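Local coordinates for MutT/nudix family protein (Shewanella oneidensis, PDB 3GZ8) that binds ADP-ribose through its NUDIX domain, the part held in this chain, and probably acts as an ADP-ribose-dependent transcriptional regulator of NAD metabolism, at residues N96-R101 with F143-L148; Q21-D26 with W103-C108; K38-Q43 with G54-F59; I87-T92 with V107-L112. All coordinates share one frame; numbering follows the deposited sequence.

All four contacts lie in the NUDIX domain; three use its mixed sheet. Contact 2 joins strands 22-33 and 104-113 in parallel. Contact 4 shares Val107 and Cys108 with it and adds strand 88-95. Contact 3 pairs strands 36-44 and 53-59; it is nested in the loop closed by contact 2 and closes before contacts 1 and 4 open. Contact 1 brings the loop after strand 88-95 to the start of helix 145-156; its segments alternate with those of contacts 2 and 4. Its centre is about 9 Å from that of contact 2 and about 16 Å from that of contact 4. Contacts 1, 2 and 3 meet one ADP-ribose, so sheet, loop and helix start build its pocket.

Contact 1: residues N96-R101 with F143-L148; sequences NSRDAR and FDHLQL. With APR (adenosine-5-diphosphoribose), chain E.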
# COMPACT_ATOMS: atom_id res chain seq x y z
N ASN A 96 1.81 1.69 -13.05
CA ASN A 96 3.00 2.09 -13.82
C ASN A 96 2.98 3.49 -14.45
O ASN A 96 3.99 3.91 -15.02
CB ASN A 96 3.37 1.02 -14.86
CG ASN A 96 2.35 0.88 -15.99
OD1 ASN A 96 1.43 1.69 -16.16
ND2 ASN A 96 2.53 -0.16 -16.77
N SER A 97 1.86 4.21 -14.31
CA SER A 97 1.68 5.52 -14.94
C SER A 97 1.64 6.74 -13.99
O SER A 97 1.88 7.87 -14.43
CB SER A 97 0.40 5.53 -15.77
OG SER A 97 -0.74 5.26 -14.94
N ARG A 98 1.32 6.55 -12.71
CA ARG A 98 1.05 7.71 -11.85
C ARG A 98 2.34 8.54 -11.55
O ARG A 98 2.26 9.75 -11.24
CB ARG A 98 0.33 7.28 -10.56
CG ARG A 98 1.11 6.28 -9.68
CD ARG A 98 0.48 6.03 -8.28
NE ARG A 98 0.22 7.29 -7.60
CZ ARG A 98 1.11 7.97 -6.87
NH1 ARG A 98 2.34 7.48 -6.66
NH2 ARG A 98 0.76 9.13 -6.32
N ASP A 99 3.50 7.88 -11.62
CA ASP A 99 4.78 8.50 -11.29
C ASP A 99 5.80 8.17 -12.39
O ASP A 99 6.23 7.02 -12.54
CB ASP A 99 5.29 7.99 -9.93
CG ASP A 99 6.33 8.90 -9.29
OD1 ASP A 99 7.30 9.33 -9.97
OD2 ASP A 99 6.20 9.21 -8.09
N ALA A 100 6.20 9.20 -13.14
CA ALA A 100 7.17 9.01 -14.25
C ALA A 100 8.48 8.35 -13.81
O ALA A 100 9.10 7.66 -14.62
CB ALA A 100 7.44 10.30 -14.97
N ARG A 101 8.88 8.51 -12.55
CA ARG A 101 10.07 7.87 -11.98
C ARG A 101 10.06 6.34 -12.01
O ARG A 101 11.10 5.70 -11.80
CB ARG A 101 10.34 8.37 -10.56
CG ARG A 101 10.67 9.83 -10.49
CD ARG A 101 10.81 10.32 -9.07
NE ARG A 101 9.54 10.39 -8.37
CZ ARG A 101 9.33 11.09 -7.26
NH1 ARG A 101 10.32 11.81 -6.72
NH2 ARG A 101 8.14 11.08 -6.69
N PHE A 143 1.34 14.72 -9.69
CA PHE A 143 0.94 13.34 -9.87
C PHE A 143 -0.57 13.24 -9.99
O PHE A 143 -1.20 14.07 -10.66
CB PHE A 143 1.45 12.46 -8.71
CG PHE A 143 2.88 12.73 -8.33
CD1 PHE A 143 3.91 12.04 -8.95
CD2 PHE A 143 3.19 13.69 -7.36
CE1 PHE A 143 5.21 12.28 -8.61
CE2 PHE A 143 4.50 13.96 -7.01
CZ PHE A 143 5.52 13.23 -7.63
N ASP A 144 -1.15 12.25 -9.32
CA ASP A 144 -2.59 12.00 -9.34
C ASP A 144 -3.24 12.52 -8.08
O ASP A 144 -4.26 11.97 -7.63
CB ASP A 144 -2.85 10.48 -9.47
CG ASP A 144 -2.16 9.64 -8.33
OD1 ASP A 144 -1.48 10.23 -7.43
OD2 ASP A 144 -2.30 8.38 -8.34
N HIS A 145 -2.66 13.56 -7.50
CA HIS A 145 -3.12 14.05 -6.19
C HIS A 145 -4.52 14.64 -6.24
O HIS A 145 -5.18 14.77 -5.21
CB HIS A 145 -2.13 15.05 -5.58
CG HIS A 145 -0.83 14.43 -5.15
ND1 HIS A 145 0.12 15.12 -4.42
CD2 HIS A 145 -0.34 13.18 -5.33
CE1 HIS A 145 1.15 14.32 -4.20
NE2 HIS A 145 0.90 13.14 -4.74
N LEU A 146 -4.98 15.01 -7.43
CA LEU A 146 -6.37 15.44 -7.58
C LEU A 146 -7.31 14.26 -7.34
O LEU A 146 -8.31 14.42 -6.64
CB LEU A 146 -6.64 16.12 -8.94
CG LEU A 146 -8.09 16.51 -9.30
CD1 LEU A 146 -8.69 17.56 -8.34
CD2 LEU A 146 -8.19 17.02 -10.75
N GLN A 147 -6.98 13.08 -7.88
CA GLN A 147 -7.81 11.88 -7.64
C GLN A 147 -7.88 11.47 -6.17
O GLN A 147 -8.96 11.13 -5.67
CB GLN A 147 -7.33 10.68 -8.45
CG GLN A 147 -7.64 10.76 -9.91
CD GLN A 147 -6.66 9.94 -10.74
OE1 GLN A 147 -6.00 10.48 -11.64
NE2 GLN A 147 -6.52 8.66 -10.40
N LEU A 148 -6.73 11.49 -5.49
CA LEU A 148 -6.66 11.12 -4.09
C LEU A 148 -7.50 12.03 -3.22
O LEU A 148 -8.25 11.55 -2.36
CB LEU A 148 -5.21 11.09 -3.60
CG LEU A 148 -4.27 10.19 -4.40
CD1 LEU A 148 -2.84 10.40 -3.93
CD2 LEU A 148 -4.69 8.73 -4.29
N1 APR E . 13.51 6.18 -2.27
C2 APR E . 13.87 6.89 -1.17
N3 APR E . 14.22 8.19 -1.22
C4 APR E . 14.20 8.86 -2.41
C5 APR E . 13.79 8.15 -3.64
C6 APR E . 13.45 6.73 -3.51
N6 APR E . 13.07 6.02 -4.61
N7 APR E . 13.86 9.02 -4.65
C8 APR E . 14.26 10.21 -4.13
N9 APR E . 14.48 10.11 -2.80
C1' APR E . 14.93 11.19 -1.91
C2' APR E . 15.90 12.13 -2.62
O2' APR E . 16.83 12.63 -1.65
C3' APR E . 15.05 13.29 -3.09
O3' APR E . 15.79 14.51 -3.14
O4' APR E . 13.81 11.99 -1.55
C4' APR E . 13.96 13.32 -2.02
C5' APR E . 12.61 13.73 -2.55
O5' APR E . 11.79 13.90 -1.39
PA APR E . 10.32 14.50 -1.61
O1A APR E . 10.39 15.77 -2.43
O2A APR E . 9.66 14.50 -0.27
O3A APR E . 9.78 13.25 -2.50
PB APR E . 8.62 13.40 -3.59
O1B APR E . 9.24 13.77 -4.90
O2B APR E . 7.57 14.22 -2.90
O5D APR E . 8.08 11.90 -3.86
C5D APR E . 6.96 11.41 -3.11
O4D APR E . 5.81 10.65 -5.08
O1D APR E . 4.56 9.00 -6.17
C1D APR E . 4.52 10.27 -5.53
O2D APR E . 2.35 10.71 -4.60
C2D APR E . 3.68 10.26 -4.27
O3D APR E . 3.70 12.40 -3.04
C3D APR E . 4.40 11.17 -3.27
C4D APR E . 5.71 11.53 -3.97
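Arg98 and Asp144 form a side-on salt bridge, one guanidinium nitrogen to each carboxylate oxygen. Arg98 NE lies 2.8 Å from Asp144 OD2, and Arg98 NH2 lies 2.7 Å from Asp144 OD1. The arginine chain bends at chi3 (-52°), which turns NE and NH2 to Asp144. The two planes are turned 47° apart, and NE meets OD2 from above the carboxylate plane. This pairing fixes the guanidinium for the ligand. Arg98 NH1 bonds O1D of ADP-ribose, and Arg98 NH2 bonds its O2D at 2.8 Å. His145 NE2 gives O2D a second, nearly straight bond (169°). Asp99 OD2 accepts from O1D of the ligand at 2.5 Å.

Phe143 makes a floor for the terminal ribose. C1D of ADP-ribose sits 3.6 Å above the Phe143 ring plane, over its centre, while Arg98 O lies at the ring edge. Arg101 grips Asp99 side-on with NE and NH2. Asp99 OD1 also takes the backbone N of Arg101, an Asx turn. Arg101 NH1 bonds the phosphate oxygen O1B of the ligand at 2.9 Å.

This polar core is buried and tight. The solvent side is at Ser97 and Gln147, which do not meet across the contact; Asn96, though exposed, borders the second subunit. Inward, Arg98 packs on Asp26 of strand 22-33 and Thr106 of strand 104-113. Leu148 of helix 145-156 rests on Cys108 and on Val93 of strand 88-95.

Contact 2: residues Q21-D26 with W103-C108; sequences QLLTVD and WSVTVC. With APR (adenosine-5-diphosphoribose), chain E.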
# COMPACT_ATOMS: atom_id res chain seq x y z
N GLN A 21 10.00 -1.27 -6.55
CA GLN A 21 9.11 -0.22 -7.02
C GLN A 21 9.27 0.98 -6.08
O GLN A 21 9.90 0.84 -5.02
CB GLN A 21 7.68 -0.74 -7.01
CG GLN A 21 7.43 -1.84 -8.04
CD GLN A 21 7.87 -3.23 -7.60
OE1 GLN A 21 7.76 -3.59 -6.42
NE2 GLN A 21 8.36 -4.01 -8.54
N LEU A 22 8.74 2.14 -6.45
CA LEU A 22 8.71 3.28 -5.53
C LEU A 22 7.61 3.10 -4.53
O LEU A 22 6.51 2.68 -4.89
CB LEU A 22 8.48 4.61 -6.24
CG LEU A 22 9.46 5.15 -7.29
CD1 LEU A 22 9.29 6.67 -7.29
CD2 LEU A 22 10.93 4.80 -7.04
N LEU A 23 7.89 3.44 -3.28
CA LEU A 23 6.95 3.25 -2.20
C LEU A 23 6.83 4.54 -1.45
O LEU A 23 7.83 5.07 -0.95
CB LEU A 23 7.49 2.17 -1.30
CG LEU A 23 6.66 1.44 -0.24
CD1 LEU A 23 5.14 1.48 -0.49
CD2 LEU A 23 7.18 -0.01 -0.22
N THR A 24 5.62 5.08 -1.38
CA THR A 24 5.41 6.38 -0.77
C THR A 24 4.16 6.39 0.08
O THR A 24 3.37 5.43 0.07
CB THR A 24 5.31 7.50 -1.84
OG1 THR A 24 4.30 7.19 -2.79
CG2 THR A 24 6.65 7.69 -2.59
N VAL A 25 4.00 7.47 0.84
CA VAL A 25 2.75 7.76 1.54
C VAL A 25 2.29 9.14 1.13
O VAL A 25 3.10 9.96 0.69
CB VAL A 25 2.88 7.68 3.09
CG1 VAL A 25 3.40 6.32 3.52
CG2 VAL A 25 3.77 8.78 3.63
N ASP A 26 0.99 9.41 1.27
CA ASP A 26 0.45 10.75 1.01
C ASP A 26 -0.62 11.00 2.04
O ASP A 26 -1.19 10.05 2.59
CB ASP A 26 -0.18 10.82 -0.39
CG ASP A 26 0.85 11.03 -1.48
OD1 ASP A 26 1.52 12.08 -1.48
OD2 ASP A 26 0.96 10.16 -2.36
N TRP A 103 7.37 2.40 -11.85
CA TRP A 103 6.32 1.66 -11.16
C TRP A 103 6.21 2.15 -9.70
O TRP A 103 7.20 2.22 -8.97
CB TRP A 103 6.60 0.16 -11.22
CG TRP A 103 5.38 -0.71 -11.54
CD1 TRP A 103 5.12 -1.33 -12.71
CD2 TRP A 103 4.30 -1.05 -10.65
NE1 TRP A 103 3.95 -2.05 -12.62
CE2 TRP A 103 3.43 -1.90 -11.37
CE3 TRP A 103 3.99 -0.74 -9.32
CZ2 TRP A 103 2.25 -2.42 -10.80
CZ3 TRP A 103 2.81 -1.25 -8.77
CH2 TRP A 103 1.96 -2.08 -9.51
N SER A 104 5.00 2.51 -9.28
CA SER A 104 4.88 3.31 -8.08
C SER A 104 3.70 2.90 -7.22
O SER A 104 2.62 2.71 -7.74
CB SER A 104 4.70 4.76 -8.48
OG SER A 104 4.06 5.51 -7.46
N VAL A 105 3.92 2.81 -5.90
CA VAL A 105 2.85 2.56 -4.95
C VAL A 105 2.77 3.69 -3.92
O VAL A 105 3.76 4.02 -3.27
CB VAL A 105 3.05 1.22 -4.18
CG1 VAL A 105 1.97 1.07 -3.11
CG2 VAL A 105 3.01 0.00 -5.11
N THR A 106 1.60 4.28 -3.75
CA THR A 106 1.44 5.24 -2.66
C THR A 106 0.29 4.82 -1.75
O THR A 106 -0.78 4.39 -2.20
CB THR A 106 1.23 6.71 -3.14
OG1 THR A 106 1.54 7.62 -2.08
CG2 THR A 106 -0.21 6.95 -3.60
N VAL A 107 0.53 4.96 -0.45
CA VAL A 107 -0.47 4.65 0.55
C VAL A 107 -1.04 5.98 1.03
O VAL A 107 -0.36 6.72 1.71
CB VAL A 107 0.18 3.85 1.71
CG1 VAL A 107 -0.86 3.40 2.70
CG2 VAL A 107 0.96 2.66 1.16
N CYS A 108 -2.28 6.28 0.68
CA CYS A 108 -2.85 7.57 1.05
C CYS A 108 -3.61 7.51 2.36
O CYS A 108 -4.35 6.57 2.62
CB CYS A 108 -3.74 8.13 -0.07
SG CYS A 108 -4.10 9.94 0.06
N1 APR E . 13.51 6.18 -2.27
C2 APR E . 13.87 6.89 -1.17
N3 APR E . 14.22 8.19 -1.22
C4 APR E . 14.20 8.86 -2.41
C5 APR E . 13.79 8.15 -3.64
C6 APR E . 13.45 6.73 -3.51
N6 APR E . 13.07 6.02 -4.61
N7 APR E . 13.86 9.02 -4.65
C8 APR E . 14.26 10.21 -4.13
N9 APR E . 14.48 10.11 -2.80
C1' APR E . 14.93 11.19 -1.91
C2' APR E . 15.90 12.13 -2.62
O2' APR E . 16.83 12.63 -1.65
C3' APR E . 15.05 13.29 -3.09
O3' APR E . 15.79 14.51 -3.14
O4' APR E . 13.81 11.99 -1.55
C4' APR E . 13.96 13.32 -2.02
C5' APR E . 12.61 13.73 -2.55
O5' APR E . 11.79 13.90 -1.39
PA APR E . 10.32 14.50 -1.61
O1A APR E . 10.39 15.77 -2.43
O2A APR E . 9.66 14.50 -0.27
O3A APR E . 9.78 13.25 -2.50
PB APR E . 8.62 13.40 -3.59
O1B APR E . 9.24 13.77 -4.90
O2B APR E . 7.57 14.22 -2.90
O5D APR E . 8.08 11.90 -3.86
C5D APR E . 6.96 11.41 -3.11
O4D APR E . 5.81 10.65 -5.08
O1D APR E . 4.56 9.00 -6.17
C1D APR E . 4.52 10.27 -5.53
O2D APR E . 2.35 10.71 -4.60
C2D APR E . 3.68 10.26 -4.27
O3D APR E . 3.70 12.40 -3.04
C3D APR E . 4.40 11.17 -3.27
C4D APR E . 5.71 11.53 -3.97
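Thr106 and Asp26 meet across two parallel neighbouring strands in the mixed sheet of the NUDIX fold. Five backbone bonds zip residues 22-26 to 103-108. Leu22 N starts the ladder on Trp103 O at 3.0 Å, and Asp26 N ends it on Val107 O.

The face with Leu22, Thr24, Asp26, Ser104 and Thr106 looks to the ligand. On it, Asp26 can be followed outward. Its CB lies 4.0 Å from Cys108 SG. Its CG faces the two ribose hydroxyls of ADP-ribose. Asp26 OD1 accepts from O3D of the ligand at 2.7 Å. Asp26 OD2 accepts from O2D of the ligand and also from Thr106 OG1, which is 2.6 Å away and above the carboxylate plane. With OG1 anti to the backbone N (chi1 -160°), Thr106 directs its hydroxyl at this oxygen. Thr24 OG1 lies 2.9 Å from Thr106 OG1. Thr106 thus stands behind the aspartate as a second-shell residue, while Thr24 itself touches the ribose. With an alanine here in place of Asp26, both ribose hydroxyls and the Thr106 hydroxyl would probably lose their acceptor.

The opposite face is apolar. Leu23 CD1 packs 4.1 Å from Val105 CG1, and Val25 and Val107 both touch Leu68 of helix 68-80. At the start of the strands, Gln21 and Trp103 run alongside each other and reach the second subunit, where Gln21 NE2 bonds Glu62 and Trp103 NE1 bonds the backbone O of Asp65. Within the pair itself, Gln21 CG rests 3.8 Å from Trp103 CE3.

Contact 3: residues K38-Q43 with G54-F59; sequences KVLLVQ and GLPGGF. With APR (adenosine-5-diphosphoribose), chain E.
Val42 and Gly54 form an antiparallel hydrogen-bonded pair. Val42 N meets Gly54 O at 2.9 Å, nearly along the C=O axis (175°). Gly54 N returns a bond to Val42 O at 3.1 Å. A CA-H...O contact from Leu41 CA to Gly54 O adds to the same carbonyl.

The apolar contacts follow the chain past this pair. Leu41 CD2 touches Leu55 CD2 at 4.0 Å. Val42 crosses Pro56 obliquely, with CG1 4.2 Å from Pro56 CB. Leu40 CD2 lies 4.4 Å from Pro56 CG. Thr80 and Leu76 of helix 68-80 pack on Val42 and Pro56 respectively.

The ligand is met farther along residues 54-59. Phe59 places one ring face under the adenine, with C5 of ADP-ribose 3.5 Å above the plane and over the centre. Phe59 CE2 also lies 3.3 Å from O5D of the ligand. Gly57 leaves room for the terminal ribose, since a CB there would run into O3D. Gly58 has backbone angles that suit glycine alone (phi 154°).

The Leu-Pro-Gly-Gly run is consistent with the start of a Nudix box, as in other members of the family, and its last glycine, with Phe59, lines the ADP-ribose pocket.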
# COMPACT_ATOMS: atom_id res chain seq x y z
N LYS A 38 -11.26 23.32 3.76
CA LYS A 38 -9.94 23.47 3.18
C LYS A 38 -9.11 22.18 3.24
O LYS A 38 -9.33 21.32 4.10
CB LYS A 38 -9.20 24.63 3.84
CG LYS A 38 -9.94 25.95 3.74
CD LYS A 38 -9.26 27.06 4.51
CE LYS A 38 -9.97 28.39 4.27
NZ LYS A 38 -9.15 29.52 4.76
N VAL A 39 -8.18 22.07 2.29
CA VAL A 39 -7.28 20.94 2.21
C VAL A 39 -5.85 21.49 2.24
O VAL A 39 -5.60 22.57 1.67
CB VAL A 39 -7.53 20.06 0.94
CG1 VAL A 39 -7.15 20.79 -0.31
CG2 VAL A 39 -6.76 18.73 1.01
N LEU A 40 -4.97 20.76 2.93
CA LEU A 40 -3.56 21.14 3.14
C LEU A 40 -2.70 20.71 1.96
O LEU A 40 -2.62 19.52 1.64
CB LEU A 40 -3.00 20.46 4.40
CG LEU A 40 -1.61 20.84 4.89
CD1 LEU A 40 -1.56 22.32 5.35
CD2 LEU A 40 -1.26 19.91 6.04
N LEU A 41 -2.07 21.69 1.31
CA LEU A 41 -1.21 21.43 0.17
C LEU A 41 0.15 22.09 0.42
O LEU A 41 0.24 23.11 1.12
CB LEU A 41 -1.84 21.98 -1.13
CG LEU A 41 -3.19 21.44 -1.62
CD1 LEU A 41 -3.53 22.01 -3.01
CD2 LEU A 41 -3.25 19.90 -1.66
N VAL A 42 1.19 21.48 -0.14
CA VAL A 42 2.54 22.00 -0.07
C VAL A 42 3.00 22.38 -1.48
O VAL A 42 2.52 21.81 -2.48
CB VAL A 42 3.55 20.99 0.53
CG1 VAL A 42 3.24 20.74 2.02
CG2 VAL A 42 3.60 19.66 -0.27
N GLN A 43 3.91 23.34 -1.57
CA GLN A 43 4.45 23.65 -2.86
C GLN A 43 5.78 22.94 -3.04
O GLN A 43 6.65 23.09 -2.21
CB GLN A 43 4.55 25.17 -3.08
CG GLN A 43 5.00 25.50 -4.49
CD GLN A 43 4.95 26.99 -4.81
OE1 GLN A 43 4.68 27.36 -5.95
NE2 GLN A 43 5.22 27.86 -3.81
N GLY A 54 0.85 20.13 -4.46
CA GLY A 54 0.28 18.79 -4.32
C GLY A 54 0.21 18.45 -2.84
O GLY A 54 0.45 19.33 -1.98
N LEU A 55 -0.05 17.17 -2.54
CA LEU A 55 -0.22 16.68 -1.15
C LEU A 55 1.11 16.45 -0.43
O LEU A 55 2.09 16.05 -1.05
CB LEU A 55 -1.00 15.36 -1.11
CG LEU A 55 -2.42 15.36 -1.66
CD1 LEU A 55 -2.86 13.92 -2.07
CD2 LEU A 55 -3.37 15.99 -0.66
N PRO A 56 1.13 16.70 0.89
CA PRO A 56 2.32 16.37 1.67
C PRO A 56 2.49 14.86 1.71
O PRO A 56 1.62 14.18 2.25
CB PRO A 56 1.99 16.89 3.07
CG PRO A 56 0.49 17.09 3.09
CD PRO A 56 0.03 17.26 1.70
N GLY A 57 3.56 14.35 1.12
CA GLY A 57 3.83 12.91 1.12
C GLY A 57 5.32 12.62 1.20
O GLY A 57 6.11 13.49 1.62
N GLY A 58 5.72 11.41 0.80
CA GLY A 58 7.13 11.08 0.84
C GLY A 58 7.51 9.63 0.98
O GLY A 58 6.66 8.73 0.99
N PHE A 59 8.82 9.42 1.09
CA PHE A 59 9.41 8.09 1.15
C PHE A 59 9.66 7.62 2.57
O PHE A 59 9.92 8.43 3.49
CB PHE A 59 10.73 8.08 0.39
CG PHE A 59 10.57 8.31 -1.08
CD1 PHE A 59 10.33 7.23 -1.93
CD2 PHE A 59 10.68 9.60 -1.61
CE1 PHE A 59 10.19 7.43 -3.29
CE2 PHE A 59 10.52 9.82 -2.96
CZ PHE A 59 10.29 8.72 -3.82
N1 APR E . 13.51 6.18 -2.27
C2 APR E . 13.87 6.89 -1.17
N3 APR E . 14.22 8.19 -1.22
C4 APR E . 14.20 8.86 -2.41
C5 APR E . 13.79 8.15 -3.64
C6 APR E . 13.45 6.73 -3.51
N6 APR E . 13.07 6.02 -4.61
N7 APR E . 13.86 9.02 -4.65
C8 APR E . 14.26 10.21 -4.13
N9 APR E . 14.48 10.11 -2.80
C1' APR E . 14.93 11.19 -1.91
C2' APR E . 15.90 12.13 -2.62
O2' APR E . 16.83 12.63 -1.65
C3' APR E . 15.05 13.29 -3.09
O3' APR E . 15.79 14.51 -3.14
O4' APR E . 13.81 11.99 -1.55
C4' APR E . 13.96 13.32 -2.02
C5' APR E . 12.61 13.73 -2.55
O5' APR E . 11.79 13.90 -1.39
PA APR E . 10.32 14.50 -1.61
O1A APR E . 10.39 15.77 -2.43
O2A APR E . 9.66 14.50 -0.27
O3A APR E . 9.78 13.25 -2.50
PB APR E . 8.62 13.40 -3.59
O1B APR E . 9.24 13.77 -4.90
O2B APR E . 7.57 14.22 -2.90
O5D APR E . 8.08 11.90 -3.86
C5D APR E . 6.96 11.41 -3.11
O4D APR E . 5.81 10.65 -5.08
O1D APR E . 4.56 9.00 -6.17
C1D APR E . 4.52 10.27 -5.53
O2D APR E . 2.35 10.71 -4.60
C2D APR E . 3.68 10.26 -4.27
O3D APR E . 3.70 12.40 -3.04
C3D APR E . 4.40 11.17 -3.27
C4D APR E . 5.71 11.53 -3.97

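Contact 4: residues I87-T92 with V107-L112; sequences IEQLCT and VCYTAL
The Tyr109 ring carries Gln89 CG on one face, 4.0 Å above the plane and offset toward the rim. Ile87 CG1 and Glu88 O approach the ring obliquely. Ile87 crosses Tyr109 at about a right angle, with CG1 3.6 Å from Tyr109 CB. Gln89 puts CG anti to the backbone N (chi1 -150°), which carries its chain over the ring. Leu68 and Val72 of helix 68-80 also touch the tyrosine. Were Tyr109 replaced by an alanine, a gap would probably open between Ile87, Gln89 and that helix.

The backbones form an antiparallel hairpin with a classic beta bulge. Glu88 and Thr110 exchange two bonds, the shorter from Thr110 N to Glu88 O at 2.8 Å. Then Leu90 and Cys91 both face Cys108. Leu90 N bonds Cys108 O at 2.7 Å, and Cys91 N adds a weak bond to the same oxygen at 3.4 Å. Cys108 N answers to Cys91 O.

On the face of Glu88, Cys91 and Thr110, Glu88 CG lies 3.8 Å from Thr110 CG2, and the Glu88 carboxylate forms a salt bridge with Arg155 of helix 145-156. At the far end Thr92 OG1 rests 3.7 Å from Val107 CG1 and bonds Thr92 of the second subunit.

The chemistry is thus mixed: backbone bonds set the pairing, apolar groups fill the side toward helix 68-80, the Glu88 salt bridge and the packing of Leu90 join the hairpin to helix 145-156, and Thr92 meets its counterpart in the second subunit.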
# COMPACT_ATOMS: atom_id res chain seq x y z
N ILE A 87 -4.92 9.72 12.17
CA ILE A 87 -4.66 9.52 10.75
C ILE A 87 -5.32 8.19 10.36
O ILE A 87 -5.19 7.19 11.08
CB ILE A 87 -3.11 9.61 10.43
CG1 ILE A 87 -2.83 9.92 8.97
CG2 ILE A 87 -2.34 8.34 10.82
CD1 ILE A 87 -3.26 11.28 8.48
N GLU A 88 -6.08 8.19 9.28
CA GLU A 88 -6.68 6.93 8.81
C GLU A 88 -6.35 6.67 7.36
O GLU A 88 -6.24 7.59 6.54
CB GLU A 88 -8.20 6.84 9.09
CG GLU A 88 -9.08 7.58 8.13
CD GLU A 88 -10.58 7.32 8.37
OE1 GLU A 88 -11.36 7.34 7.39
OE2 GLU A 88 -10.98 7.10 9.53
N GLN A 89 -6.17 5.40 7.08
CA GLN A 89 -5.78 4.95 5.78
C GLN A 89 -6.95 5.17 4.88
O GLN A 89 -8.06 4.87 5.27
CB GLN A 89 -5.43 3.48 5.83
CG GLN A 89 -4.40 3.10 4.81
CD GLN A 89 -3.87 1.75 5.04
OE1 GLN A 89 -2.87 1.57 5.74
NE2 GLN A 89 -4.54 0.76 4.49
N LEU A 90 -6.69 5.74 3.71
CA LEU A 90 -7.74 6.05 2.74
C LEU A 90 -7.78 5.01 1.62
O LEU A 90 -8.79 4.34 1.44
CB LEU A 90 -7.55 7.45 2.16
CG LEU A 90 -8.51 7.88 1.04
CD1 LEU A 90 -9.97 7.92 1.46
CD2 LEU A 90 -8.10 9.22 0.57
N CYS A 91 -6.70 4.88 0.87
CA CYS A 91 -6.59 3.91 -0.19
C CYS A 91 -5.13 3.85 -0.61
O CYS A 91 -4.35 4.79 -0.33
CB CYS A 91 -7.44 4.33 -1.39
SG CYS A 91 -6.82 5.84 -2.07
N THR A 92 -4.78 2.76 -1.30
CA THR A 92 -3.47 2.54 -1.84
C THR A 92 -3.59 2.51 -3.37
O THR A 92 -4.35 1.72 -3.93
CB THR A 92 -2.88 1.25 -1.27
OG1 THR A 92 -2.72 1.40 0.15
CG2 THR A 92 -1.53 0.90 -1.91
N VAL A 107 0.53 4.96 -0.45
CA VAL A 107 -0.47 4.65 0.55
C VAL A 107 -1.04 5.98 1.03
O VAL A 107 -0.36 6.72 1.71
CB VAL A 107 0.18 3.85 1.71
CG1 VAL A 107 -0.86 3.40 2.70
CG2 VAL A 107 0.96 2.66 1.16
N CYS A 108 -2.28 6.28 0.68
CA CYS A 108 -2.85 7.57 1.05
C CYS A 108 -3.61 7.51 2.36
O CYS A 108 -4.35 6.57 2.62
CB CYS A 108 -3.74 8.13 -0.07
SG CYS A 108 -4.10 9.94 0.06
N TYR A 109 -3.45 8.55 3.18
CA TYR A 109 -4.14 8.69 4.43
C TYR A 109 -4.99 9.95 4.41
O TYR A 109 -4.83 10.81 3.54
CB TYR A 109 -3.13 8.80 5.54
CG TYR A 109 -2.44 7.51 5.86
CD1 TYR A 109 -2.88 6.69 6.90
CD2 TYR A 109 -1.34 7.08 5.10
CE1 TYR A 109 -2.24 5.49 7.20
CE2 TYR A 109 -0.69 5.89 5.40
CZ TYR A 109 -1.14 5.10 6.42
OH TYR A 109 -0.49 3.93 6.66
N THR A 110 -5.90 10.08 5.38
CA THR A 110 -6.77 11.21 5.41
C THR A 110 -7.17 11.56 6.84
O THR A 110 -7.21 10.69 7.71
CB THR A 110 -8.03 10.98 4.51
OG1 THR A 110 -8.79 12.18 4.41
CG2 THR A 110 -8.95 9.89 5.08
N ALA A 111 -7.42 12.83 7.10
CA ALA A 111 -8.07 13.17 8.33
C ALA A 111 -8.92 14.41 8.14
O ALA A 111 -8.63 15.24 7.27
CB ALA A 111 -7.06 13.36 9.48
N LEU A 112 -9.96 14.53 8.96
CA LEU A 112 -10.68 15.78 9.12
C LEU A 112 -10.31 16.32 10.49
O LEU A 112 -10.33 15.55 11.46
CB LEU A 112 -12.19 15.54 9.02
CG LEU A 112 -13.11 16.71 9.39
CD1 LEU A 112 -12.94 17.86 8.36
CD2 LEU A 112 -14.60 16.25 9.56